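Local atomic coordinates of SusD superfamily protein (Bacteroides fragilis, PDB entry 3L22), a protein that probably binds glycans at the bacterial outer membrane, as in other members of the SusD family, and is seen to bind zinc ions. Residues R52-I57 / I397-R402; T330-A335 / R386-G391; S350-V355 / D370-D375; A380-K385 / R402-I407. One frame throughout, in Å; residues are numbered along the deposited sequence. Where two conformers were deposited one is given.

Interaction 1: residues R52-I57 / I397-R402; sequences RGDDVI and IDIMRR. With EDO (1,2-ethanediol), chain B.
The guanidinium of R52 meets the methylselenium end of selenomethionine M400 rather than an acid, with R52 NH2 3.4 Å from M400 CE in the modelled conformer. M400 was also deposited in a second conformer, so the detail is provisional. M400 reaches the arginine as an extended chain, its CG anti to the backbone N (chi1 -161°), and the approach is oblique, over neither face nor edge of the guanidinium. R52 NH2 is hydrogen-bonded to the backbone O of Y424. Beside this pair, CD1 of I399 rests against the loop, 4.0 Å from CA of G53 and 3.8 Å from OD2 of D54. The D54 carboxylate thus flanks a methyl group while R395 answers its charge through a salt bridge. F406 packs against R52, I399 and M400 together. The contact is buried loop-on-helix packing of the largely helical SusD fold: the loop between helix 44-52 and strand 56-58, near the N-terminus, is docked on helix 395-401, far along the chain.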
loop_
_atom_site.group_PDB
_atom_site.type_symbol
_atom_site.label_atom_id
_atom_site.label_comp_id
_atom_site.label_asym_id
_atom_site.label_seq_id
_atom_site.Cartn_x
_atom_site.Cartn_y
_atom_site.Cartn_z
ATOM N N ARG A 52 5.315 10.127 -3.555
ATOM C CA ARG A 52 6.558 10.105 -2.793
ATOM C C ARG A 52 7.686 9.466 -3.554
ATOM O O ARG A 52 8.835 9.869 -3.380
ATOM C CB ARG A 52 6.356 9.488 -1.401
ATOM C CG ARG A 52 5.571 10.424 -0.508
ATOM C CD ARG A 52 5.266 9.911 0.915
ATOM N NE ARG A 52 6.396 9.406 1.696
ATOM C CZ ARG A 52 7.308 10.131 2.344
ATOM N NH1 ARG A 52 7.302 11.465 2.322
ATOM N NH2 ARG A 52 8.255 9.496 3.042
ATOM N N GLY A 53 7.367 8.552 -4.450
ATOM C CA GLY A 53 8.336 7.901 -5.284
ATOM C C GLY A 53 8.920 8.701 -6.436
ATOM O O GLY A 53 8.719 9.911 -6.546
ATOM N N ASP A 54 9.614 7.978 -7.306
ATOM C CA ASP A 54 10.479 8.530 -8.314
ATOM C C ASP A 54 10.200 7.958 -9.721
ATOM O O ASP A 54 10.988 8.157 -10.660
ATOM C CB ASP A 54 11.932 8.242 -7.899
ATOM C CG ASP A 54 12.211 6.733 -7.736
ATOM O OD1 ASP A 54 11.298 5.907 -7.968
ATOM O OD2 ASP A 54 13.338 6.366 -7.339
ATOM N N ASP A 55 9.059 7.299 -9.871
ATOM C CA ASP A 55 8.694 6.654 -11.134
ATOM C C ASP A 55 7.592 7.367 -11.905
ATOM O O ASP A 55 7.435 7.134 -13.104
ATOM C CB ASP A 55 8.337 5.216 -10.846
ATOM C CG ASP A 55 9.564 4.403 -10.442
ATOM O OD1 ASP A 55 10.685 4.676 -10.984
ATOM O OD2 ASP A 55 9.419 3.488 -9.605
ATOM N N VAL A 56 6.819 8.191 -11.200
ATOM C CA VAL A 56 5.856 9.121 -11.785
ATOM C C VAL A 56 6.278 10.513 -11.377
ATOM O O VAL A 56 7.102 10.638 -10.459
ATOM C CB VAL A 56 4.402 8.795 -11.332
ATOM C CG1 VAL A 56 3.948 7.492 -12.005
ATOM C CG2 VAL A 56 4.246 8.726 -9.793
ATOM N N ILE A 57 5.764 11.527 -12.098
ATOM C CA ILE A 57 5.950 12.924 -11.739
ATOM C C ILE A 57 4.621 13.613 -11.623
ATOM O O ILE A 57 3.703 13.300 -12.348
ATOM C CB ILE A 57 6.809 13.725 -12.753
ATOM C CG1 ILE A 57 6.281 13.572 -14.206
ATOM C CG2 ILE A 57 8.217 13.290 -12.607
ATOM C CD1 ILE A 57 6.952 14.514 -15.243
ATOM N N ILE A 397 6.952 3.529 -0.396
ATOM C CA ILE A 397 7.146 2.652 0.760
ATOM C C ILE A 397 8.461 1.871 0.607
ATOM O O ILE A 397 9.230 1.751 1.561
ATOM C CB ILE A 397 5.964 1.686 0.957
ATOM C CG1 ILE A 397 4.705 2.504 1.300
ATOM C CG2 ILE A 397 6.287 0.662 2.015
ATOM C CD1 ILE A 397 3.374 1.733 1.351
ATOM N N ASP A 398 8.734 1.342 -0.584
ATOM C CA ASP A 398 9.959 0.556 -0.772
ATOM C C ASP A 398 11.203 1.422 -0.544
ATOM O O ASP A 398 12.165 0.999 0.136
ATOM C CB ASP A 398 9.986 -0.102 -2.159
ATOM C CG ASP A 398 9.103 -1.356 -2.267
ATOM O OD1 ASP A 398 8.625 -1.915 -1.231
ATOM O OD2 ASP A 398 8.907 -1.826 -3.414
ATOM N N ILE A 399 11.165 2.663 -1.036
ATOM C CA ILE A 399 12.298 3.588 -0.860
ATOM C C ILE A 399 12.534 3.855 0.643
ATOM O O ILE A 399 13.661 3.779 1.175
ATOM C CB ILE A 399 12.028 4.929 -1.580
ATOM C CG1 ILE A 399 12.072 4.727 -3.110
ATOM C CG2 ILE A 399 13.039 5.995 -1.158
ATOM C CD1 ILE A 399 11.497 5.909 -3.990
HETATM N N MSE A 400 11.439 4.196 1.313
HETATM C CA MSE A 400 11.528 4.565 2.697
HETATM C C MSE A 400 11.934 3.387 3.589
HETATM O O MSE A 400 12.808 3.560 4.429
HETATM C CB MSE A 400 10.225 5.133 3.205
HETATM C CG MSE A 400 10.405 5.948 4.477
HETATM SE SE MSE A 400 8.633 6.517 4.935
HETATM C CE MSE A 400 9.101 8.054 6.052
ATOM N N ARG A 401 11.347 2.213 3.415
ATOM C CA ARG A 401 11.677 1.102 4.333
ATOM C C ARG A 401 13.128 0.710 4.203
ATOM O O ARG A 401 13.783 0.381 5.205
ATOM C CB ARG A 401 10.747 -0.095 4.185
ATOM C CG ARG A 401 10.876 -0.887 2.906
ATOM C CD ARG A 401 10.082 -2.171 3.028
ATOM N NE ARG A 401 9.954 -2.786 1.705
ATOM C CZ ARG A 401 10.855 -3.538 1.093
ATOM N NH1 ARG A 401 12.017 -3.859 1.653
ATOM N NH2 ARG A 401 10.587 -3.982 -0.113
ATOM N N ARG A 402 13.668 0.835 2.991
ATOM C CA ARG A 402 15.086 0.590 2.797
ATOM C C ARG A 402 16.008 1.739 3.231
ATOM O O ARG A 402 17.189 1.608 3.109
ATOM C CB ARG A 402 15.370 0.157 1.368
ATOM C CG ARG A 402 14.782 -1.220 1.030
ATOM C CD ARG A 402 15.394 -1.790 -0.228
ATOM N NE ARG A 402 14.900 -1.172 -1.463
ATOM C CZ ARG A 402 13.908 -1.641 -2.223
ATOM N NH1 ARG A 402 13.208 -2.714 -1.873
ATOM N NH2 ARG A 402 13.586 -1.003 -3.355
HETATM C C1 EDO B . 6.437 -4.160 -0.362
HETATM O O1 EDO B . 5.869 -4.502 -1.608
HETATM C C2 EDO B . 6.089 -2.732 0.089
HETATM O O2 EDO B . 6.902 -2.540 1.290
#

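Interaction 2: residues T330-A335 / R386-G391; sequences TLLDLA and RLEFIG. With EDO (1,2-ethanediol), chain B.
Apolar packing carries the contact between L332 and the pair E388 and F389. A single methyl does the touching: L332 CD1 sits 4.1 Å from E388 CB and 4.3 Å from F389 CE2, where it meets the phenyl ring at its edge, near the ring plane. The leucine reaches this spot with CG anti to its carbonyl carbon (chi1 -69°). In the helical SusD fold this joins the middle of helix 327-339 to the C-terminal end of helix 374-388, just where F389 leaves helical geometry and its ring also leans on A328 and E329. The polar groups work differently. E388 offers L332 only its aliphatic root; the chain then bends at chi2 (72°), and the buried carboxylate is gripped by salt bridges from R298, R358 and R326, which would favour its ionised form. On the other helix, D333 OD1 forms a salt bridge with K385 NZ and lies 3.0 Å from O1 of a bound 1,2-ethanediol. D333 OD2 also nears E329 OE2, costly were both ionised, though K385 may ease this.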
loop_
_atom_site.group_PDB
_atom_site.type_symbol
_atom_site.label_atom_id
_atom_site.label_comp_id
_atom_site.label_asym_id
_atom_site.label_seq_id
_atom_site.Cartn_x
_atom_site.Cartn_y
_atom_site.Cartn_z
ATOM N N THR A 330 3.821 -10.810 -4.240
ATOM C CA THR A 330 4.238 -11.953 -3.423
ATOM C C THR A 330 5.592 -12.453 -3.929
ATOM O O THR A 330 6.521 -12.620 -3.157
ATOM C CB THR A 330 3.242 -13.101 -3.501
ATOM O OG1 THR A 330 1.901 -12.611 -3.294
ATOM C CG2 THR A 330 3.615 -14.252 -2.494
ATOM N N LEU A 331 5.697 -12.650 -5.235
ATOM C CA LEU A 331 6.911 -13.205 -5.853
ATOM C C LEU A 331 8.134 -12.273 -5.783
ATOM O O LEU A 331 9.232 -12.721 -5.448
ATOM C CB LEU A 331 6.601 -13.605 -7.316
ATOM C CG LEU A 331 5.579 -14.764 -7.495
ATOM C CD1 LEU A 331 5.234 -14.989 -8.964
ATOM C CD2 LEU A 331 6.052 -16.074 -6.865
ATOM N N LEU A 332 7.943 -11.003 -6.107
ATOM C CA LEU A 332 9.030 -10.060 -6.065
ATOM C C LEU A 332 9.447 -9.726 -4.635
ATOM O O LEU A 332 10.615 -9.502 -4.401
ATOM C CB LEU A 332 8.699 -8.781 -6.857
ATOM C CG LEU A 332 8.609 -8.865 -8.378
ATOM C CD1 LEU A 332 8.271 -7.487 -8.971
ATOM C CD2 LEU A 332 9.883 -9.466 -9.019
ATOM N N ASP A 333 8.514 -9.694 -3.685
ATOM C CA ASP A 333 8.860 -9.517 -2.269
ATOM C C ASP A 333 9.709 -10.724 -1.802
ATOM O O ASP A 333 10.764 -10.551 -1.174
ATOM C CB ASP A 333 7.614 -9.401 -1.353
ATOM C CG ASP A 333 6.845 -8.033 -1.475
ATOM O OD1 ASP A 333 7.362 -7.092 -2.058
ATOM O OD2 ASP A 333 5.669 -7.960 -0.986
ATOM N N LEU A 334 9.222 -11.940 -2.086
ATOM C CA LEU A 334 9.996 -13.163 -1.798
ATOM C C LEU A 334 11.367 -13.139 -2.466
ATOM O O LEU A 334 12.362 -13.493 -1.849
ATOM C CB LEU A 334 9.219 -14.433 -2.180
ATOM C CG LEU A 334 8.066 -14.813 -1.246
ATOM C CD1 LEU A 334 7.210 -15.957 -1.867
ATOM C CD2 LEU A 334 8.587 -15.200 0.143
ATOM N N ALA A 335 11.439 -12.675 -3.711
ATOM C CA ALA A 335 12.744 -12.555 -4.390
ATOM C C ALA A 335 13.664 -11.663 -3.559
ATOM O O ALA A 335 14.814 -12.025 -3.345
ATOM C CB ALA A 335 12.572 -11.966 -5.786
ATOM N N ARG A 386 9.658 -1.790 -9.408
ATOM C CA ARG A 386 9.327 -0.431 -9.834
ATOM C C ARG A 386 8.427 -0.415 -11.080
ATOM O O ARG A 386 7.433 0.349 -11.144
ATOM C CB ARG A 386 10.618 0.367 -10.073
ATOM C CG ARG A 386 11.354 0.719 -8.796
ATOM C CD ARG A 386 12.706 1.358 -9.070
ATOM N NE ARG A 386 12.548 2.704 -9.606
ATOM C CZ ARG A 386 13.546 3.530 -9.894
ATOM N NH1 ARG A 386 14.821 3.159 -9.735
ATOM N NH2 ARG A 386 13.276 4.730 -10.381
ATOM N N LEU A 387 8.744 -1.274 -12.039
ATOM C CA LEU A 387 7.964 -1.361 -13.282
ATOM C C LEU A 387 6.646 -2.106 -13.066
ATOM O O LEU A 387 5.587 -1.629 -13.455
ATOM C CB LEU A 387 8.785 -2.004 -14.417
ATOM C CG LEU A 387 8.086 -2.224 -15.770
ATOM C CD1 LEU A 387 7.575 -0.887 -16.337
ATOM C CD2 LEU A 387 8.997 -2.917 -16.786
ATOM N N GLU A 388 6.704 -3.252 -12.424
ATOM C CA GLU A 388 5.477 -3.985 -12.133
ATOM C C GLU A 388 4.455 -3.147 -11.346
ATOM O O GLU A 388 3.279 -3.262 -11.646
ATOM C CB GLU A 388 5.786 -5.279 -11.392
ATOM C CG GLU A 388 4.626 -6.293 -11.278
ATOM C CD GLU A 388 4.265 -7.001 -12.578
ATOM O OE1 GLU A 388 5.151 -7.242 -13.446
ATOM O OE2 GLU A 388 3.067 -7.325 -12.720
ATOM N N PHE A 389 4.899 -2.334 -10.367
ATOM C CA PHE A 389 4.011 -1.629 -9.452
ATOM C C PHE A 389 3.957 -0.118 -9.610
ATOM O O PHE A 389 3.474 0.609 -8.731
ATOM C CB PHE A 389 4.286 -2.105 -8.011
ATOM C CG PHE A 389 3.912 -3.512 -7.845
ATOM C CD1 PHE A 389 2.567 -3.863 -7.795
ATOM C CD2 PHE A 389 4.862 -4.515 -7.899
ATOM C CE1 PHE A 389 2.196 -5.200 -7.719
ATOM C CE2 PHE A 389 4.490 -5.832 -7.837
ATOM C CZ PHE A 389 3.156 -6.167 -7.770
ATOM N N ILE A 390 4.360 0.355 -10.787
ATOM C CA ILE A 390 4.199 1.752 -11.124
ATOM C C ILE A 390 2.724 2.112 -10.991
ATOM O O ILE A 390 1.845 1.433 -11.531
ATOM C CB ILE A 390 4.789 2.105 -12.525
ATOM C CG1 ILE A 390 4.822 3.635 -12.725
ATOM C CG2 ILE A 390 4.050 1.406 -13.701
ATOM C CD1 ILE A 390 5.730 4.104 -13.939
ATOM N N GLY A 391 2.457 3.173 -10.231
ATOM C CA GLY A 391 1.081 3.606 -9.977
ATOM C C GLY A 391 0.268 2.811 -8.970
ATOM O O GLY A 391 -0.964 3.041 -8.847
HETATM C C1 EDO B . 6.437 -4.160 -0.362
HETATM O O1 EDO B . 5.869 -4.502 -1.608
HETATM C C2 EDO B . 6.089 -2.732 0.089
HETATM O O2 EDO B . 6.902 -2.540 1.290
#

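Interaction 3: residues S350-V355 / D370-D375; sequences SLLKQV and DNLSGD. With EDO (1,2-ethanediol), chain C.
Helix 345-359 packs here against the 3-10 turn and loop that lead into helix 374-388, a helix-to-loop contact within the helical C-terminal part of the SusD fold. The two helices run in roughly the same direction, so the chain between them must turn back, and residues 370-375 close that return. Two side-chain pairs make the bridge, one polar and one apolar. At the exposed side, K353 NZ forms a salt bridge with D370 that reaches both carboxylate oxygens: OD1 of D370 lies 2.7 Å from K353 NZ and is met on its syn side, 21° out of the carboxylate plane, while the bond from K353 NZ to D370 OD2, at 2.8 Å, is weak. A bend at chi3 (80°) swings the end of the lysine across the acid. Deeper in, L352 CD2 meets L372 CD1 at 4.2 Å, the two leucines crossing at about a right angle, with A380 of helix 374-388 touching both. Beyond the leucines, the backbone O of S373 accepts a hydrogen bond of 2.9 Å from O2 of a 1,2-ethanediol. K349 adds a second tie to the loop by bonding the backbone O of D370. Because K353 and D370 are exposed, and K353 was deposited in two conformers, the ion pair is probably mobile, and the buried leucines are likely to provide the steadier attachment.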
loop_
_atom_site.group_PDB
_atom_site.type_symbol
_atom_site.label_atom_id
_atom_site.label_comp_id
_atom_site.label_asym_id
_atom_site.label_seq_id
_atom_site.Cartn_x
_atom_site.Cartn_y
_atom_site.Cartn_z
ATOM N N SER A 350 14.907 -17.444 -9.546
ATOM C CA SER A 350 13.757 -18.172 -10.105
ATOM C C SER A 350 12.459 -17.383 -9.882
ATOM O O SER A 350 11.610 -17.317 -10.776
ATOM C CB SER A 350 13.664 -19.598 -9.558
ATOM O OG SER A 350 13.063 -19.615 -8.283
ATOM N N LEU A 351 12.332 -16.736 -8.719
ATOM C CA LEU A 351 11.172 -15.895 -8.413
ATOM C C LEU A 351 11.115 -14.669 -9.354
ATOM O O LEU A 351 10.055 -14.381 -9.933
ATOM C CB LEU A 351 11.192 -15.470 -6.934
ATOM C CG LEU A 351 10.978 -16.574 -5.886
ATOM C CD1 LEU A 351 11.396 -16.152 -4.458
ATOM C CD2 LEU A 351 9.538 -17.117 -5.897
ATOM N N LEU A 352 12.247 -13.964 -9.509
ATOM C CA LEU A 352 12.361 -12.823 -10.449
ATOM C C LEU A 352 11.964 -13.254 -11.855
ATOM O O LEU A 352 11.174 -12.572 -12.514
ATOM C CB LEU A 352 13.774 -12.208 -10.472
ATOM C CG LEU A 352 14.048 -11.031 -11.417
ATOM C CD1 LEU A 352 13.006 -9.894 -11.169
ATOM C CD2 LEU A 352 15.482 -10.503 -11.290
ATOM N N LYS A 353 12.457 -14.406 -12.302
ATOM C CA LYS A 353 12.150 -14.866 -13.647
ATOM C C LYS A 353 10.645 -15.101 -13.854
ATOM O O LYS A 353 10.112 -14.805 -14.938
ATOM C CB LYS A 353 12.960 -16.105 -14.009
ATOM C CG LYS A 353 14.423 -15.802 -14.275
ATOM C CD LYS A 353 15.299 -17.035 -14.273
ATOM C CE LYS A 353 15.218 -17.800 -15.602
ATOM N NZ LYS A 353 16.407 -18.685 -15.895
ATOM N N GLN A 354 9.937 -15.599 -12.844
ATOM C CA GLN A 354 8.505 -15.789 -13.013
ATOM C C GLN A 354 7.797 -14.493 -13.349
ATOM O O GLN A 354 6.968 -14.449 -14.264
ATOM C CB GLN A 354 7.816 -16.338 -11.758
ATOM C CG GLN A 354 8.087 -17.747 -11.443
ATOM C CD GLN A 354 7.246 -18.229 -10.264
ATOM O OE1 GLN A 354 6.003 -18.190 -10.303
ATOM N NE2 GLN A 354 7.919 -18.682 -9.216
ATOM N N VAL A 355 8.115 -13.443 -12.605
ATOM C CA VAL A 355 7.417 -12.178 -12.794
ATOM C C VAL A 355 7.851 -11.518 -14.100
ATOM O O VAL A 355 6.988 -11.140 -14.899
ATOM C CB VAL A 355 7.592 -11.239 -11.606
ATOM C CG1 VAL A 355 6.954 -9.851 -11.891
ATOM C CG2 VAL A 355 6.982 -11.898 -10.321
ATOM N N ASP A 370 20.018 -15.393 -14.982
ATOM C CA ASP A 370 20.864 -16.467 -14.503
ATOM C C ASP A 370 22.274 -16.055 -14.138
ATOM O O ASP A 370 22.866 -16.717 -13.311
ATOM C CB ASP A 370 20.883 -17.646 -15.503
ATOM C CG ASP A 370 19.511 -18.346 -15.593
ATOM O OD1 ASP A 370 18.790 -18.446 -14.568
ATOM O OD2 ASP A 370 19.115 -18.747 -16.703
ATOM N N ASN A 371 22.788 -14.955 -14.697
ATOM C CA ASN A 371 24.124 -14.494 -14.364
ATOM C C ASN A 371 24.148 -13.395 -13.306
ATOM O O ASN A 371 25.177 -12.949 -12.938
ATOM C CB ASN A 371 24.855 -14.039 -15.656
ATOM C CG ASN A 371 25.229 -15.208 -16.550
ATOM O OD1 ASN A 371 25.207 -16.344 -16.112
ATOM N ND2 ASN A 371 25.619 -14.927 -17.792
ATOM N N LEU A 372 23.019 -12.967 -12.801
ATOM C CA LEU A 372 23.013 -11.973 -11.715
ATOM C C LEU A 372 23.500 -12.528 -10.367
ATOM O O LEU A 372 23.225 -13.671 -10.029
ATOM C CB LEU A 372 21.605 -11.441 -11.518
ATOM C CG LEU A 372 20.977 -10.661 -12.673
ATOM C CD1 LEU A 372 19.495 -10.396 -12.371
ATOM C CD2 LEU A 372 21.761 -9.371 -12.906
ATOM N N SER A 373 24.149 -11.689 -9.571
ATOM C CA SER A 373 24.410 -12.014 -8.183
ATOM C C SER A 373 24.593 -10.716 -7.410
ATOM O O SER A 373 24.680 -9.644 -8.008
ATOM C CB SER A 373 25.630 -12.933 -8.048
ATOM O OG SER A 373 26.767 -12.221 -8.393
ATOM N N GLY A 374 24.641 -10.831 -6.083
ATOM C CA GLY A 374 24.857 -9.715 -5.181
ATOM C C GLY A 374 24.052 -8.471 -5.516
ATOM O O GLY A 374 22.818 -8.521 -5.711
ATOM N N ASP A 375 24.759 -7.350 -5.650
ATOM C CA ASP A 375 24.112 -6.060 -5.898
ATOM C C ASP A 375 23.355 -5.971 -7.202
ATOM O O ASP A 375 22.309 -5.312 -7.246
ATOM C CB ASP A 375 25.138 -4.916 -5.850
ATOM C CG ASP A 375 25.634 -4.628 -4.434
ATOM O OD1 ASP A 375 24.992 -5.081 -3.462
ATOM O OD2 ASP A 375 26.669 -3.928 -4.303
HETATM C C1 EDO C . 26.856 -9.696 -10.206
HETATM O O1 EDO C . 25.861 -9.528 -11.268
HETATM C C2 EDO C . 27.440 -8.574 -9.322
HETATM O O2 EDO C . 26.655 -7.573 -8.613
#

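Interaction 4: residues A380-K385 / R402-I407. With ZN (zinc ion), chain F; EDO (1,2-ethanediol), chain B.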
loop_
_atom_site.group_PDB
_atom_site.type_symbol
_atom_site.label_atom_id
_atom_site.label_comp_id
_atom_site.label_asym_id
_atom_site.label_seq_id
_atom_site.Cartn_x
_atom_site.Cartn_y
_atom_site.Cartn_z
ATOM N N ALA A 380 18.167 -5.653 -9.896
ATOM C CA ALA A 380 17.203 -6.180 -10.865
ATOM C C ALA A 380 15.844 -6.432 -10.209
ATOM O O ALA A 380 14.809 -6.219 -10.821
ATOM C CB ALA A 380 17.727 -7.482 -11.517
ATOM N N ILE A 381 15.853 -6.894 -8.968
ATOM C CA ILE A 381 14.597 -7.111 -8.239
ATOM C C ILE A 381 13.919 -5.770 -7.927
ATOM O O ILE A 381 12.710 -5.618 -8.184
ATOM C CB ILE A 381 14.819 -7.934 -6.941
ATOM C CG1 ILE A 381 15.284 -9.363 -7.295
ATOM C CG2 ILE A 381 13.510 -7.930 -6.069
ATOM C CD1 ILE A 381 15.963 -10.140 -6.148
ATOM N N TYR A 382 14.695 -4.785 -7.443
ATOM C CA TYR A 382 14.130 -3.458 -7.172
ATOM C C TYR A 382 13.521 -2.807 -8.417
ATOM O O TYR A 382 12.429 -2.256 -8.347
ATOM C CB TYR A 382 15.156 -2.502 -6.578
ATOM C CG TYR A 382 15.854 -2.970 -5.311
ATOM C CD1 TYR A 382 15.275 -3.885 -4.447
ATOM C CD2 TYR A 382 17.118 -2.487 -4.985
ATOM C CE1 TYR A 382 15.955 -4.326 -3.282
ATOM C CE2 TYR A 382 17.798 -2.906 -3.788
ATOM C CZ TYR A 382 17.199 -3.831 -2.979
ATOM O OH TYR A 382 17.838 -4.263 -1.848
ATOM N N ASN A 383 14.237 -2.909 -9.550
ATOM C CA ASN A 383 13.762 -2.344 -10.799
ATOM C C ASN A 383 12.514 -3.055 -11.333
ATOM O O ASN A 383 11.603 -2.401 -11.795
ATOM C CB ASN A 383 14.854 -2.365 -11.867
ATOM C CG ASN A 383 15.895 -1.287 -11.657
ATOM O OD1 ASN A 383 15.617 -0.242 -11.063
ATOM N ND2 ASN A 383 17.102 -1.538 -12.141
ATOM N N GLU A 384 12.477 -4.376 -11.246
ATOM C CA GLU A 384 11.284 -5.115 -11.653
ATOM C C GLU A 384 10.046 -4.699 -10.846
ATOM O O GLU A 384 8.955 -4.521 -11.389
ATOM C CB GLU A 384 11.512 -6.627 -11.548
ATOM C CG GLU A 384 10.583 -7.459 -12.460
ATOM C CD GLU A 384 10.894 -7.313 -13.955
ATOM O OE1 GLU A 384 12.085 -7.157 -14.346
ATOM O OE2 GLU A 384 9.941 -7.419 -14.747
ATOM N N LYS A 385 10.239 -4.526 -9.549
ATOM C CA LYS A 385 9.187 -4.086 -8.638
ATOM C C LYS A 385 8.723 -2.657 -9.019
ATOM O O LYS A 385 7.540 -2.373 -9.030
ATOM C CB LYS A 385 9.727 -4.142 -7.206
ATOM C CG LYS A 385 8.726 -3.817 -6.098
ATOM C CD LYS A 385 7.987 -5.035 -5.627
ATOM C CE LYS A 385 7.081 -4.740 -4.408
ATOM N NZ LYS A 385 7.913 -4.447 -3.220
ATOM N N ARG A 402 13.668 0.835 2.991
ATOM C CA ARG A 402 15.086 0.590 2.797
ATOM C C ARG A 402 16.008 1.739 3.231
ATOM O O ARG A 402 17.189 1.608 3.109
ATOM C CB ARG A 402 15.370 0.157 1.368
ATOM C CG ARG A 402 14.782 -1.220 1.030
ATOM C CD ARG A 402 15.394 -1.790 -0.228
ATOM N NE ARG A 402 14.900 -1.172 -1.463
ATOM C CZ ARG A 402 13.908 -1.641 -2.223
ATOM N NH1 ARG A 402 13.208 -2.714 -1.873
ATOM N NH2 ARG A 402 13.586 -1.003 -3.355
ATOM N N GLY A 403 15.472 2.850 3.741
ATOM C CA GLY A 403 16.294 3.968 4.166
ATOM C C GLY A 403 17.036 4.640 3.019
ATOM O O GLY A 403 18.065 5.255 3.244
ATOM N N GLU A 404 16.500 4.547 1.800
ATOM C CA GLU A 404 17.118 5.155 0.648
ATOM C C GLU A 404 16.734 6.612 0.527
ATOM O O GLU A 404 15.677 7.047 1.020
ATOM C CB GLU A 404 16.707 4.423 -0.640
ATOM C CG GLU A 404 17.163 2.935 -0.718
ATOM C CD GLU A 404 16.493 2.114 -1.836
ATOM O OE1 GLU A 404 15.715 2.675 -2.671
ATOM O OE2 GLU A 404 16.802 0.896 -1.906
ATOM N N HIS A 405 17.579 7.382 -0.159
ATOM C CA HIS A 405 17.218 8.747 -0.524
ATOM C C HIS A 405 16.092 8.750 -1.558
ATOM O O HIS A 405 16.081 7.924 -2.440
ATOM C CB HIS A 405 18.406 9.500 -1.130
ATOM C CG HIS A 405 19.494 9.815 -0.158
ATOM N ND1 HIS A 405 19.769 11.096 0.271
ATOM C CD2 HIS A 405 20.407 9.015 0.440
ATOM C CE1 HIS A 405 20.795 11.065 1.101
ATOM N NE2 HIS A 405 21.202 9.817 1.216
ATOM N N PHE A 406 15.186 9.707 -1.448
ATOM C CA PHE A 406 14.240 10.001 -2.498
ATOM C C PHE A 406 14.965 10.943 -3.445
ATOM O O PHE A 406 15.254 12.102 -3.073
ATOM C CB PHE A 406 13.008 10.696 -1.932
ATOM C CG PHE A 406 12.166 9.822 -1.052
ATOM C CD1 PHE A 406 12.394 9.761 0.322
ATOM C CD2 PHE A 406 11.148 9.069 -1.591
ATOM C CE1 PHE A 406 11.565 8.960 1.135
ATOM C CE2 PHE A 406 10.354 8.263 -0.803
ATOM C CZ PHE A 406 10.563 8.216 0.563
ATOM N N ILE A 407 15.274 10.445 -4.638
ATOM C CA ILE A 407 16.043 11.193 -5.639
ATOM C C ILE A 407 15.258 11.328 -6.922
ATOM O O ILE A 407 14.948 10.320 -7.592
ATOM C CB ILE A 407 17.425 10.533 -5.922
ATOM C CG1 ILE A 407 18.218 10.433 -4.613
ATOM C CG2 ILE A 407 18.225 11.344 -7.029
ATOM C CD1 ILE A 407 19.638 9.787 -4.737
HETATM ZN ZN ZN F . 22.364 9.788 2.632
HETATM C C1 EDO B . 6.437 -4.160 -0.362
HETATM O O1 EDO B . 5.869 -4.502 -1.608
HETATM C C2 EDO B . 6.089 -2.732 0.089
HETATM O O2 EDO B . 6.902 -2.540 1.290
HETATM O O HOH W 1 11.740 -1.531 -5.738
HETATM O O HOH W 2 23.481 8.322 1.486
#
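Stacking dominates: the guanidinium of R402 lies flat on one face of the Y382 ring, planes at 16° and centres 3.7 Å apart, a cation-pi pair offset toward the rim. Its shortest approach is R402 CZ to Y382 CD1, 3.4 Å. The arginine chain bends at chi3 (-75°), which lays the planar group over the tyrosine. Hydrogen bonds and salt bridges then work round its edge. R402 NE donates to E404 OE2 at 2.8 Å; the oxygen lies in the guanidinium plane but is itself met from above the carboxylate plane, 52° out of it. R402 NH2 gives a 3.1 Å bond to a water that in turn donates to the backbone O of Y382, and R402 NH1 pairs with E336. G403 turns the chain after helix 395-401 in a Schellman motif, between R402 and E404. H405 NE2 ligates zinc with a water in the modelled conformer, a provisional detail. E404 and E336 probably balance the arginine's charge, and its three bonded nitrogens and stacked face probably restrict its rotation.

Helix 374-388 threads through three of the contacts, its start in interaction 3, its middle in interaction 4 and its end in interaction 2, while helix 395-401, next in the chain, serves interaction 1. The closest centres are those of interactions 1 and 4, about 7 Å apart, which share R402; centre to centre, interactions 2 and 4 lie about 11 Å apart and interactions 1 and 3 about 22 Å. Along the chain, interaction 2 encloses interaction 3 and interaction 1 spans both from residue 52, while interaction 4 crosses it. K385 joins the C-terminal helices through D333 and D398; interaction 1 and the D55-R386 salt bridge to interaction 2 tie them to the N-terminal part.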